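Side-chain contacts in ribosomal protein s2-related protein (PDB 2JH3), which may act as a sirohydrochlorin ferrochelatase-like enzyme and carries a 4Fe-4S cluster in a domain additional to its chelatase-like fold: residues H160-A163 against L164-R167; Q275-A278 against E279-A283; E314-A317 against T318-Q322; E378-A381 against H382-R386; M393-A396 against R397-G401. All blocks are in the same frame, centred on the assembly; numbering follows the deposited sequence.

Contact 1. Residues H160-A163 against L164-R167; sequences HAQA and LRER
Gln162 and Arg165 meet one turn apart on helix 155-167, the helical connection of a beta-alpha-beta unit with strands 144-149 and 172-177. The helix lies in a CbiX-type region of the chelatase clan. The two side chains cross at about a right angle. Arg165 is extended from CG to NE and offers the edge of its guanidinium group. Its NH1 donates to Gln162 OE1 at 3.0 Å, nearly straight at 164°. The bond lies in the carbonyl plane of the amide and close to the guanidinium plane, yet the two planes are turned 44° apart. Gln162 CG stands anti to the backbone N, and a bend at chi2 then swings OE1 toward NH1. Ala161 O sits over one guanidinium face, offset toward its rim. The far nitrogen of the same group, NH2, bonds to Val173 O on the neighbouring strand. The other end of the amide faces Glu166 loosely, with Gln162 NE2 3.5 Å from Glu166 OE2. Leu164 turns to the buried side, where it packs on Ile126 and Ala127 of helix 122-133. Its CD1 lies 3.5 Å from His160 O. Arg167 bends at chi2 and forms a salt bridge with Asp124. On the way its CD passes 3.1 Å from Ala163 O, the same oxygen that accepts the backbone bond of Arg167 N.

Contact 2. Residues Q275-A278 against E279-A283; sequences QAHA and EAWAA
Trp281 brings CD1 and NE1 of its indole over one face of the His277 ring, one helical turn earlier. Trp281 CD1 stands 3.4 Å above the imidazole plane, offset toward the rim, and comes 3.5 Å from His277 CE1. The pair is oblique. The centroids of the imidazole and the five-membered indole ring are 4.4 Å apart, and their planes meet at 40°. His277 has CG anti to its backbone N (chi1 170°), which carries the ring forward along the helix to Trp281. The backbone keeps the two residues in step, with Trp281 N bonded to His277 O at 3.3 Å.

Further out, Trp281 NE1 donates to Glu377 OE2, which probably limits the rotation of the indole. Arg365 touches both side chains, and Leu368 and Ile376 pack on Trp281. Glu279 leaves this helix on another side with its chain extended beyond CG. Its CG passes 3.1 Å from Gln275 O, and its OE1 is bonded to Tyr380 OH. At the start of the helix, Asp274 OD2 accepts from His277 N. This is an i to i+4 aromatic pair on the buried side of helix 275-290, packed against helices 361-371 and 375-383 of the DR2241 stabilising domain.

Contact 3. Residues E314-A317 against T318-Q322; sequences EGRA and TLDLQ
Arg316 and Ala317 are extended, and the chain then enters the short 3-10 segment 318-320, where Ala317 O accepts Asp320 N at 2.9 Å. The next bond, Leu321 N to Thr318 O, continues the tight winding. The main side chains are Arg316 and Asp320, which cross at about a right angle. Arg316 is extended from CG to NE. Asp320 has CG anti to its backbone N (chi1 -160°), and this brings the carboxylate up beside the arginine. Only OD2 is gripped in this salt bridge. Arg316 NE donates to Asp320 OD2 at 3.1 Å and 161°, and Arg316 NH2 adds a weak bond to the same oxygen at 3.3 Å. The oxygen lies in the guanidinium plane, but NE reaches it from above the carboxylate plane. The two planes are 72° apart. Leu321 CD2 covers one guanidinium face, 3.7 Å above it and toward the rim. A second carboxylate, that of Asp313, forms a salt bridge with Arg316 NH1. Water 1 bridges Arg316 O and Thr318 OG1 at the start of the bend: it donates to Arg316 O at 2.7 Å and lies 2.9 Å from Thr318 OG1. Arg309 NH1 bonds to Arg316 O as well. Gln438 of the second subunit bonds to Gly315 O and Ala317 N. The whole is a surface 3-10 turn between strands 305-310 and 322-324 of the mixed sheet, braced by a salt bridge and placed at the subunit interface.

Contact 4. Residues E378-A381 against H382-R386; sequences ESYA and HEHRR
A Schellman motif ends helix 375-383, with Arg386 N bonded to Ala381 O at 2.9 Å. Inside it Arg385 N bonds to His382 O at 2.8 Å, and Arg385 takes the positive phi of the C-prime residue. The side chains of Tyr380 and His384 meet one turn apart at this end. Tyr380 has CG anti to its backbone N (chi1 -178°), which sends the phenol along the helix toward its C-terminus. The imidazole stands edge-on to the phenol face in an offset edge-to-face pair, with planes at 88° and centroids 4.7 Å apart. His384 CD2 comes 3.2 Å from Tyr380 CZ. His384 NE2 donates weakly to Tyr380 OH at 2.9 Å, and the hydroxyl lies in the plane of the imidazole. Arg386 NH2 reaches the phenol edge, 3.8 Å from Tyr380 CE2. The hydroxyl also bonds to Glu279 OE1 on helix 275-290, while Phe441 packs on the phenol. A leucine in place of Tyr380 would probably leave Glu279 OE1 and His384 NE2 without their shared hydroxyl and the imidazole freer to turn. On the buried side Glu378 forms a salt bridge with Arg60, its side chain about 8 Å from the iron-sulfur cluster. Because the second partner of the hydroxyl is a carboxylate, Tyr380 OH is likely to donate to Glu279, which ties the helix end to helix 275-290.

Contact 5. Residues M393-A396 against R397-G401; sequences MSTA and RRQTG
Arg398 folds back over Thr395 because its CG stands anti to the carbonyl carbon (chi1 -66°) and its chain bends at chi3 (-51°). One face of the guanidinium group then lies against the helix backbone, with NH1 3.8 Å from Thr395 CA. At the rim, NH2 is 4.0 Å from the methyl carbon CG2 of Thr395. Water 2 sits in the guanidinium plane at the edge. It accepts from Arg398 NH1 at 3.0 Å and lies 2.9 Å from Ser394 OG. The charge has two outside partners: Glu87 OE2 bridges to NE, and Glu452 OE2 to NH1. Thr395 OG1 also bonds to Glu452 OE2, so one carboxylate oxygen holds both residues. An alanine in place of Arg398 is likely to leave Glu87 without this mate and water 2 gripped less firmly. On another side of the helix, Met393 SD meets Arg397 CG at 3.9 Å. Gln399 N closes a turn on Ala396 O at 3.2 Å. These contacts lie toward the C-terminal end of helix 392-398, where Arg398 joins helix 78-88 through Glu87 to the iron-sulfur domain, with the Thr395 side chain about 9 Å from the 4Fe-4S cluster.

How the contacts relate
Contacts 2 and 4 touch: helices 275-290 and 375-383 pack together through Ala280, Ala283 and Tyr380, and Glu279 joins them by a polar bond. Their centres are about 11 Å apart. Both are partly buried and rely on aromatic pairs one turn apart. Contact 5 lies on the next helix after contact 4, and both have a side chain within about 9 Å of the cluster. Contact 5 uses arginine and carboxylates instead of rings. Contacts 1 and 5 are also partly buried. Contact 3 is a surface contact in a loop, and it alone meets the second subunit. Contact 1, in a CbiX region, lies across the chain's centre from contacts 2, 3 and 4. Its polar pair is amide to guanidinium.

Contact 1. Residues H160-A163 against L164-R167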
loop_
_atom_site.group_PDB
_atom_site.type_symbol
_atom_site.label_atom_id
_atom_site.label_comp_id
_atom_site.label_asym_id
_atom_site.label_seq_id
_atom_site.Cartn_x
_atom_site.Cartn_y
_atom_site.Cartn_z
ATOM N N HIS A 160 -35.037 17.861 -23.529
ATOM C CA HIS A 160 -35.928 16.826 -23.040
ATOM C C HIS A 160 -37.112 17.331 -22.201
ATOM O O HIS A 160 -38.206 16.738 -22.254
ATOM C CB HIS A 160 -35.153 15.827 -22.197
ATOM C CG HIS A 160 -34.052 15.178 -22.964
ATOM N ND1 HIS A 160 -32.749 15.095 -22.498
ATOM C CD2 HIS A 160 -34.033 14.722 -24.232
ATOM C CE1 HIS A 160 -31.993 14.555 -23.447
ATOM N NE2 HIS A 160 -32.747 14.323 -24.506
ATOM N N ALA A 161 -36.841 18.330 -21.350
ATOM C CA ALA A 161 -37.907 18.906 -20.488
ATOM C C ALA A 161 -39.043 19.403 -21.404
ATOM O O ALA A 161 -40.214 19.090 -21.165
ATOM C CB ALA A 161 -37.337 19.999 -19.614
ATOM N N GLN A 162 -38.683 20.016 -22.530
ATOM C CA GLN A 162 -39.722 20.486 -23.478
ATOM C C GLN A 162 -40.479 19.362 -24.215
ATOM O O GLN A 162 -41.697 19.435 -24.352
ATOM C CB GLN A 162 -39.175 21.523 -24.431
ATOM C CG GLN A 162 -40.232 22.059 -25.439
ATOM C CD GLN A 162 -41.431 22.817 -24.798
ATOM O OE1 GLN A 162 -41.394 23.242 -23.643
ATOM N NE2 GLN A 162 -42.475 23.012 -25.591
ATOM N N ALA A 163 -39.797 18.287 -24.628
ATOM C CA ALA A 163 -40.502 17.159 -25.189
ATOM C C ALA A 163 -41.474 16.531 -24.199
ATOM O O ALA A 163 -42.490 15.926 -24.587
ATOM C CB ALA A 163 -39.506 16.098 -25.649
ATOM N N LEU A 164 -41.156 16.567 -22.914
ATOM C CA LEU A 164 -42.010 15.873 -21.969
ATOM C C LEU A 164 -43.257 16.709 -21.672
ATOM O O LEU A 164 -44.308 16.145 -21.291
ATOM C CB LEU A 164 -41.257 15.544 -20.692
ATOM C CG LEU A 164 -40.241 14.388 -20.757
ATOM C CD1 LEU A 164 -39.201 14.612 -19.646
ATOM C CD2 LEU A 164 -40.912 13.019 -20.665
ATOM N N ARG A 165 -43.140 18.033 -21.827
ATOM C CA ARG A 165 -44.292 18.934 -21.716
ATOM C C ARG A 165 -45.276 18.580 -22.836
ATOM O O ARG A 165 -46.444 18.258 -22.585
ATOM C CB ARG A 165 -43.865 20.397 -21.809
ATOM C CG ARG A 165 -43.182 20.896 -20.581
ATOM C CD ARG A 165 -42.657 22.304 -20.782
ATOM N NE ARG A 165 -41.751 22.628 -19.698
ATOM C CZ ARG A 165 -40.483 23.005 -19.826
ATOM N NH1 ARG A 165 -39.925 23.171 -21.004
ATOM N NH2 ARG A 165 -39.739 23.224 -18.736
ATOM N N GLU A 166 -44.766 18.511 -24.056
ATOM C CA GLU A 166 -45.633 18.180 -25.197
ATOM C C GLU A 166 -46.307 16.809 -25.071
ATOM O O GLU A 166 -47.525 16.694 -25.233
ATOM C CB GLU A 166 -44.869 18.342 -26.484
ATOM C CG GLU A 166 -43.799 19.415 -26.364
ATOM C CD GLU A 166 -43.833 20.434 -27.454
ATOM O OE1 GLU A 166 -44.892 21.094 -27.550
ATOM O OE2 GLU A 166 -42.796 20.603 -28.160
ATOM N N ARG A 167 -45.581 15.762 -24.731
ATOM C CA ARG A 167 -46.276 14.515 -24.387
ATOM C C ARG A 167 -47.475 14.703 -23.403
ATOM O O ARG A 167 -48.528 14.077 -23.564
ATOM C CB ARG A 167 -45.323 13.518 -23.767
ATOM C CG ARG A 167 -44.293 13.002 -24.715
ATOM C CD ARG A 167 -42.956 12.896 -24.004
ATOM N NE ARG A 167 -42.016 12.119 -24.782
ATOM C CZ ARG A 167 -41.733 10.841 -24.555
ATOM N NH1 ARG A 167 -42.276 10.134 -23.539
ATOM N NH2 ARG A 167 -40.876 10.267 -25.377
#

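Contact 2. Residues Q275-A278 against E279-A283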
loop_
_atom_site.group_PDB
_atom_site.type_symbol
_atom_site.label_atom_id
_atom_site.label_comp_id
_atom_site.label_asym_id
_atom_site.label_seq_id
_atom_site.Cartn_x
_atom_site.Cartn_y
_atom_site.Cartn_z
ATOM N N GLN A 275 -6.504 -9.315 -35.523
ATOM C CA GLN A 275 -5.590 -10.466 -35.371
ATOM C C GLN A 275 -4.600 -10.307 -34.273
ATOM O O GLN A 275 -4.259 -11.264 -33.627
ATOM C CB GLN A 275 -4.836 -10.692 -36.661
ATOM C CG GLN A 275 -5.800 -11.106 -37.827
ATOM C CD GLN A 275 -6.431 -12.455 -37.652
ATOM O OE1 GLN A 275 -5.903 -13.322 -36.944
ATOM N NE2 GLN A 275 -7.575 -12.653 -38.309
ATOM N N ALA A 276 -4.147 -9.096 -34.025
ATOM C CA ALA A 276 -3.255 -8.842 -32.895
ATOM C C ALA A 276 -3.920 -9.167 -31.580
ATOM O O ALA A 276 -3.299 -9.769 -30.697
ATOM C CB ALA A 276 -2.820 -7.374 -32.898
ATOM N N HIS A 277 -5.144 -8.619 -31.391
ATOM C CA HIS A 277 -5.926 -8.977 -30.196
ATOM C C HIS A 277 -6.141 -10.456 -30.180
ATOM O O HIS A 277 -5.973 -11.068 -29.123
ATOM C CB HIS A 277 -7.267 -8.179 -30.113
ATOM C CG HIS A 277 -8.233 -8.648 -29.050
ATOM N ND1 HIS A 277 -9.004 -9.787 -29.186
ATOM C CD2 HIS A 277 -8.595 -8.092 -27.848
ATOM C CE1 HIS A 277 -9.803 -9.914 -28.125
ATOM N NE2 HIS A 277 -9.569 -8.898 -27.303
ATOM N N ALA A 278 -6.518 -11.076 -31.308
ATOM C CA ALA A 278 -6.776 -12.503 -31.248
ATOM C C ALA A 278 -5.526 -13.323 -30.852
ATOM O O ALA A 278 -5.626 -14.313 -30.100
ATOM C CB ALA A 278 -7.357 -13.029 -32.590
ATOM N N GLU A 279 -4.359 -12.915 -31.327
ATOM C CA GLU A 279 -3.114 -13.592 -30.948
ATOM C C GLU A 279 -2.839 -13.600 -29.453
ATOM O O GLU A 279 -2.403 -14.603 -28.881
ATOM C CB GLU A 279 -1.953 -12.926 -31.667
ATOM C CG GLU A 279 -1.902 -13.230 -33.167
ATOM C CD GLU A 279 -0.740 -12.518 -33.872
ATOM O OE1 GLU A 279 0.314 -12.284 -33.266
ATOM O OE2 GLU A 279 -0.938 -12.155 -35.013
ATOM N N ALA A 280 -3.061 -12.445 -28.804
ATOM C CA ALA A 280 -2.780 -12.316 -27.381
ATOM C C ALA A 280 -3.685 -13.224 -26.577
ATOM O O ALA A 280 -3.247 -13.900 -25.644
ATOM C CB ALA A 280 -2.848 -10.927 -26.936
ATOM N N TRP A 281 -4.925 -13.387 -27.026
ATOM C CA TRP A 281 -5.806 -14.288 -26.306
ATOM C C TRP A 281 -5.505 -15.736 -26.596
ATOM O O TRP A 281 -5.723 -16.575 -25.735
ATOM C CB TRP A 281 -7.290 -13.853 -26.458
ATOM C CG TRP A 281 -7.428 -12.571 -25.659
ATOM C CD1 TRP A 281 -7.339 -11.324 -26.124
ATOM C CD2 TRP A 281 -7.617 -12.470 -24.242
ATOM N NE1 TRP A 281 -7.501 -10.426 -25.110
ATOM C CE2 TRP A 281 -7.625 -11.119 -23.925
ATOM C CE3 TRP A 281 -7.709 -13.407 -23.213
ATOM C CZ2 TRP A 281 -7.762 -10.657 -22.619
ATOM C CZ3 TRP A 281 -7.853 -12.964 -21.904
ATOM C CH2 TRP A 281 -7.888 -11.597 -21.622
ATOM N N ALA A 282 -4.960 -16.037 -27.776
ATOM C CA ALA A 282 -4.432 -17.405 -28.021
ATOM C C ALA A 282 -3.273 -17.730 -27.075
ATOM O O ALA A 282 -3.132 -18.893 -26.552
ATOM C CB ALA A 282 -3.999 -17.572 -29.454
ATOM N N ALA A 283 -2.409 -16.749 -26.842
ATOM C CA ALA A 283 -1.329 -16.935 -25.875
ATOM C C ALA A 283 -1.851 -17.189 -24.447
ATOM O O ALA A 283 -1.373 -18.052 -23.655
ATOM C CB ALA A 283 -0.458 -15.744 -25.860
#

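Contact 3. Residues E314-A317 against T318-Q322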
loop_
_atom_site.group_PDB
_atom_site.type_symbol
_atom_site.label_atom_id
_atom_site.label_comp_id
_atom_site.label_asym_id
_atom_site.label_seq_id
_atom_site.Cartn_x
_atom_site.Cartn_y
_atom_site.Cartn_z
ATOM N N GLU A 314 -3.655 -19.727 -2.558
ATOM C CA GLU A 314 -3.283 -21.058 -2.991
ATOM C C GLU A 314 -3.423 -22.075 -1.866
ATOM O O GLU A 314 -3.105 -21.752 -0.757
ATOM C CB GLU A 314 -1.855 -21.088 -3.573
ATOM C CG GLU A 314 -1.613 -22.381 -4.270
ATOM C CD GLU A 314 -0.241 -22.582 -4.825
ATOM O OE1 GLU A 314 0.610 -21.649 -4.804
ATOM O OE2 GLU A 314 -0.082 -23.694 -5.382
ATOM N N GLY A 315 -3.996 -23.273 -2.111
ATOM C CA GLY A 315 -4.120 -24.290 -1.063
ATOM C C GLY A 315 -5.291 -24.105 -0.075
ATOM O O GLY A 315 -5.634 -24.970 0.746
ATOM N N ARG A 316 -5.953 -22.978 -0.150
ATOM C CA ARG A 316 -6.935 -22.673 0.843
ATOM C C ARG A 316 -8.212 -23.480 0.552
ATOM O O ARG A 316 -8.654 -23.581 -0.581
ATOM C CB ARG A 316 -7.254 -21.172 0.828
ATOM C CG ARG A 316 -7.979 -20.721 1.996
ATOM C CD ARG A 316 -7.905 -19.221 2.086
ATOM N NE ARG A 316 -8.906 -18.723 2.974
ATOM C CZ ARG A 316 -9.263 -17.464 3.119
ATOM N NH1 ARG A 316 -8.730 -16.440 2.459
ATOM N NH2 ARG A 316 -10.196 -17.221 3.983
ATOM N N ALA A 317 -8.836 -23.974 1.603
ATOM C CA ALA A 317 -10.043 -24.760 1.455
ATOM C C ALA A 317 -11.109 -24.033 0.626
ATOM O O ALA A 317 -11.419 -22.858 0.832
ATOM C CB ALA A 317 -10.555 -25.142 2.818
ATOM N N THR A 318 -11.633 -24.752 -0.373
ATOM C CA THR A 318 -12.559 -24.193 -1.346
ATOM C C THR A 318 -13.769 -23.587 -0.681
ATOM O O THR A 318 -14.228 -22.530 -1.107
ATOM C CB THR A 318 -12.979 -25.352 -2.304
ATOM O OG1 THR A 318 -11.856 -25.632 -3.158
ATOM C CG2 THR A 318 -14.125 -25.011 -3.057
ATOM N N LEU A 319 -14.248 -24.232 0.383
ATOM C CA LEU A 319 -15.410 -23.763 1.124
ATOM C C LEU A 319 -15.163 -22.538 2.006
ATOM O O LEU A 319 -16.115 -21.959 2.478
ATOM C CB LEU A 319 -16.023 -24.902 1.988
ATOM C CG LEU A 319 -16.374 -26.221 1.252
ATOM C CD1 LEU A 319 -16.959 -27.247 2.220
ATOM C CD2 LEU A 319 -17.280 -25.973 0.022
ATOM N N ASP A 320 -13.910 -22.152 2.219
ATOM C CA ASP A 320 -13.515 -20.973 2.995
ATOM C C ASP A 320 -13.513 -19.747 2.037
ATOM O O ASP A 320 -13.313 -18.620 2.465
ATOM C CB ASP A 320 -12.128 -21.297 3.618
ATOM C CG ASP A 320 -11.737 -20.409 4.860
ATOM O OD1 ASP A 320 -12.625 -19.858 5.562
ATOM O OD2 ASP A 320 -10.497 -20.276 5.137
ATOM N N LEU A 321 -13.724 -19.972 0.736
ATOM C CA LEU A 321 -13.739 -18.887 -0.245
ATOM C C LEU A 321 -15.143 -18.547 -0.752
ATOM O O LEU A 321 -15.946 -19.432 -0.877
ATOM C CB LEU A 321 -12.832 -19.264 -1.405
ATOM C CG LEU A 321 -11.369 -19.519 -1.015
ATOM C CD1 LEU A 321 -10.624 -20.071 -2.188
ATOM C CD2 LEU A 321 -10.730 -18.246 -0.465
ATOM N N GLN A 322 -15.406 -17.279 -1.088
ATOM C CA GLN A 322 -16.663 -16.896 -1.731
ATOM C C GLN A 322 -16.520 -17.205 -3.229
ATOM O O GLN A 322 -15.594 -16.764 -3.866
ATOM C CB GLN A 322 -16.995 -15.429 -1.477
ATOM C CG GLN A 322 -18.193 -14.955 -2.253
ATOM C CD GLN A 322 -18.556 -13.513 -2.003
ATOM O OE1 GLN A 322 -17.948 -12.822 -1.156
ATOM N NE2 GLN A 322 -19.592 -13.058 -2.700
HETATM O O HOH W 1 -9.003 -25.368 -2.543
#

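Contact 4. Residues E378-A381 against H382-R386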
loop_
_atom_site.group_PDB
_atom_site.type_symbol
_atom_site.label_atom_id
_atom_site.label_comp_id
_atom_site.label_asym_id
_atom_site.label_seq_id
_atom_site.Cartn_x
_atom_site.Cartn_y
_atom_site.Cartn_z
ATOM N N GLU A 378 -1.093 -5.958 -23.638
ATOM C CA GLU A 378 0.182 -5.226 -23.444
ATOM C C GLU A 378 1.331 -6.100 -23.209
ATOM O O GLU A 378 2.406 -5.893 -23.768
ATOM C CB GLU A 378 0.056 -4.236 -22.295
ATOM C CG GLU A 378 -0.783 -3.129 -22.696
ATOM C CD GLU A 378 -1.051 -2.127 -21.580
ATOM O OE1 GLU A 378 -0.794 -2.429 -20.386
ATOM O OE2 GLU A 378 -1.593 -1.021 -21.895
ATOM N N SER A 379 1.141 -7.110 -22.355
ATOM C CA SER A 379 2.175 -8.076 -22.092
ATOM C C SER A 379 2.578 -8.851 -23.372
ATOM O O SER A 379 3.791 -9.052 -23.653
ATOM C CB SER A 379 1.751 -9.020 -20.962
ATOM O OG SER A 379 1.650 -8.289 -19.697
ATOM N N TYR A 380 1.558 -9.245 -24.160
ATOM C CA TYR A 380 1.742 -9.964 -25.424
ATOM C C TYR A 380 2.547 -9.112 -26.375
ATOM O O TYR A 380 3.520 -9.572 -26.995
ATOM C CB TYR A 380 0.417 -10.324 -26.068
ATOM C CG TYR A 380 0.598 -11.101 -27.341
ATOM C CD1 TYR A 380 0.850 -12.431 -27.287
ATOM C CD2 TYR A 380 0.527 -10.470 -28.618
ATOM C CE1 TYR A 380 1.062 -13.183 -28.462
ATOM C CE2 TYR A 380 0.713 -11.199 -29.788
ATOM C CZ TYR A 380 1.017 -12.550 -29.701
ATOM O OH TYR A 380 1.207 -13.337 -30.856
ATOM N N ALA A 381 2.121 -7.881 -26.525
ATOM C CA ALA A 381 2.787 -6.929 -27.411
ATOM C C ALA A 381 4.240 -6.638 -27.004
ATOM O O ALA A 381 5.120 -6.537 -27.844
ATOM C CB ALA A 381 2.014 -5.692 -27.405
ATOM N N HIS A 382 4.493 -6.542 -25.705
ATOM C CA HIS A 382 5.842 -6.317 -25.242
ATOM C C HIS A 382 6.776 -7.477 -25.563
ATOM O O HIS A 382 7.846 -7.231 -26.066
ATOM C CB HIS A 382 5.848 -5.955 -23.759
ATOM C CG HIS A 382 7.182 -5.493 -23.279
ATOM N ND1 HIS A 382 7.838 -4.413 -23.830
ATOM C CD2 HIS A 382 7.948 -5.919 -22.264
ATOM C CE1 HIS A 382 8.952 -4.192 -23.167
ATOM N NE2 HIS A 382 9.056 -5.097 -22.215
ATOM N N GLU A 383 6.347 -8.724 -25.345
ATOM C CA GLU A 383 7.117 -9.921 -25.703
ATOM C C GLU A 383 7.455 -10.041 -27.227
ATOM O O GLU A 383 8.511 -10.558 -27.623
ATOM C CB GLU A 383 6.352 -11.162 -25.279
ATOM C CG GLU A 383 6.314 -11.482 -23.851
ATOM C CD GLU A 383 7.655 -11.854 -23.151
ATOM O OE1 GLU A 383 8.758 -11.854 -23.731
ATOM O OE2 GLU A 383 7.563 -12.121 -21.946
ATOM N N HIS A 384 6.547 -9.553 -28.052
ATOM C CA HIS A 384 6.752 -9.406 -29.469
ATOM C C HIS A 384 7.456 -8.122 -29.845
ATOM O O HIS A 384 7.446 -7.728 -31.001
ATOM C CB HIS A 384 5.410 -9.461 -30.203
ATOM C CG HIS A 384 5.019 -10.838 -30.593
ATOM N ND1 HIS A 384 5.948 -11.802 -30.919
ATOM C CD2 HIS A 384 3.807 -11.422 -30.724
ATOM C CE1 HIS A 384 5.318 -12.933 -31.204
ATOM N NE2 HIS A 384 4.016 -12.732 -31.087
ATOM N N ARG A 385 8.007 -7.435 -28.867
ATOM C CA ARG A 385 8.835 -6.246 -29.095
ATOM C C ARG A 385 8.092 -5.120 -29.826
ATOM O O ARG A 385 8.644 -4.414 -30.629
ATOM C CB ARG A 385 10.188 -6.662 -29.792
ATOM C CG ARG A 385 11.068 -7.617 -28.956
ATOM C CD ARG A 385 11.880 -8.608 -29.826
ATOM N NE ARG A 385 12.802 -7.962 -30.793
ATOM C CZ ARG A 385 14.043 -8.371 -31.131
ATOM N NH1 ARG A 385 14.636 -9.435 -30.582
ATOM N NH2 ARG A 385 14.737 -7.683 -32.032
ATOM N N ARG A 386 6.821 -4.924 -29.553
ATOM C CA ARG A 386 6.137 -3.853 -30.261
ATOM C C ARG A 386 5.119 -3.109 -29.413
ATOM O O ARG A 386 4.127 -2.621 -29.924
ATOM C CB ARG A 386 5.464 -4.423 -31.515
ATOM C CG ARG A 386 4.272 -5.321 -31.269
ATOM C CD ARG A 386 4.159 -6.342 -32.356
ATOM N NE ARG A 386 2.914 -7.089 -32.264
ATOM C CZ ARG A 386 2.722 -8.293 -32.822
ATOM N NH1 ARG A 386 3.701 -8.934 -33.523
ATOM N NH2 ARG A 386 1.536 -8.879 -32.669
#

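Contact 5. Residues M393-A396 against R397-G401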
loop_
_atom_site.group_PDB
_atom_site.type_symbol
_atom_site.label_atom_id
_atom_site.label_comp_id
_atom_site.label_asym_id
_atom_site.label_seq_id
_atom_site.Cartn_x
_atom_site.Cartn_y
_atom_site.Cartn_z
ATOM N N MET A 393 5.890 13.766 -21.208
ATOM C CA MET A 393 5.514 15.146 -21.591
ATOM C C MET A 393 4.303 15.179 -22.534
ATOM O O MET A 393 3.472 16.078 -22.524
ATOM C CB MET A 393 6.711 15.876 -22.231
ATOM C CG MET A 393 6.915 17.326 -21.646
ATOM S SD MET A 393 5.405 18.299 -21.178
ATOM C CE MET A 393 5.976 18.887 -19.553
ATOM N N SER A 394 4.199 14.176 -23.376
ATOM C CA SER A 394 3.030 14.006 -24.165
ATOM C C SER A 394 1.666 13.782 -23.382
ATOM O O SER A 394 0.635 14.439 -23.660
ATOM C CB SER A 394 3.349 12.890 -25.162
ATOM O OG SER A 394 2.207 12.686 -25.880
ATOM N N THR A 395 1.657 12.884 -22.388
ATOM C CA THR A 395 0.535 12.810 -21.469
ATOM C C THR A 395 0.237 14.133 -20.826
ATOM O O THR A 395 -0.925 14.552 -20.809
ATOM C CB THR A 395 0.833 11.801 -20.337
ATOM O OG1 THR A 395 1.288 10.611 -20.915
ATOM C CG2 THR A 395 -0.389 11.500 -19.453
ATOM N N ALA A 396 1.251 14.772 -20.218
ATOM C CA ALA A 396 1.060 16.002 -19.454
ATOM C C ALA A 396 0.431 17.115 -20.326
ATOM O O ALA A 396 -0.467 17.822 -19.874
ATOM C CB ALA A 396 2.378 16.471 -18.861
ATOM N N ARG A 397 0.934 17.229 -21.553
ATOM C CA ARG A 397 0.478 18.227 -22.531
ATOM C C ARG A 397 -0.983 18.041 -22.967
ATOM O O ARG A 397 -1.609 19.035 -23.340
ATOM C CB ARG A 397 1.332 18.172 -23.778
ATOM C CG ARG A 397 2.575 18.970 -23.722
ATOM C CD ARG A 397 3.277 18.864 -25.070
ATOM N NE ARG A 397 2.808 19.755 -26.138
ATOM C CZ ARG A 397 2.960 21.088 -26.158
ATOM N NH1 ARG A 397 3.480 21.718 -25.114
ATOM N NH2 ARG A 397 2.543 21.800 -27.205
ATOM N N ARG A 398 -1.529 16.816 -22.974
ATOM C CA ARG A 398 -2.955 16.673 -23.308
ATOM C C ARG A 398 -3.888 17.307 -22.267
ATOM O O ARG A 398 -5.046 17.657 -22.606
ATOM C CB ARG A 398 -3.407 15.226 -23.423
ATOM C CG ARG A 398 -2.819 14.467 -24.533
ATOM C CD ARG A 398 -3.608 13.158 -24.825
ATOM N NE ARG A 398 -3.824 12.346 -23.637
ATOM C CZ ARG A 398 -2.978 11.402 -23.212
ATOM N NH1 ARG A 398 -1.886 11.138 -23.877
ATOM N NH2 ARG A 398 -3.222 10.745 -22.115
ATOM N N GLN A 399 -3.415 17.421 -21.023
ATOM C CA GLN A 399 -4.263 17.751 -19.886
ATOM C C GLN A 399 -4.601 19.250 -19.840
ATOM O O GLN A 399 -3.851 20.101 -20.379
ATOM C CB GLN A 399 -3.637 17.273 -18.553
ATOM C CG GLN A 399 -3.012 15.831 -18.538
ATOM C CD GLN A 399 -3.961 14.780 -18.975
ATOM O OE1 GLN A 399 -3.596 13.892 -19.729
ATOM N NE2 GLN A 399 -5.224 14.874 -18.526
ATOM N N THR A 400 -5.767 19.527 -19.230
ATOM C CA THR A 400 -6.442 20.858 -19.174
ATOM C C THR A 400 -7.050 21.027 -17.745
ATOM O O THR A 400 -7.128 20.074 -16.991
ATOM C CB THR A 400 -7.546 21.073 -20.298
ATOM O OG1 THR A 400 -8.388 19.921 -20.465
ATOM C CG2 THR A 400 -6.949 21.352 -21.610
ATOM N N GLY A 401 -7.370 22.256 -17.333
ATOM C CA GLY A 401 -7.973 22.483 -16.040
ATOM C C GLY A 401 -6.921 22.550 -14.969
ATOM O O GLY A 401 -5.760 22.847 -15.246
HETATM O O HOH W 2 -0.586 12.123 -26.447
#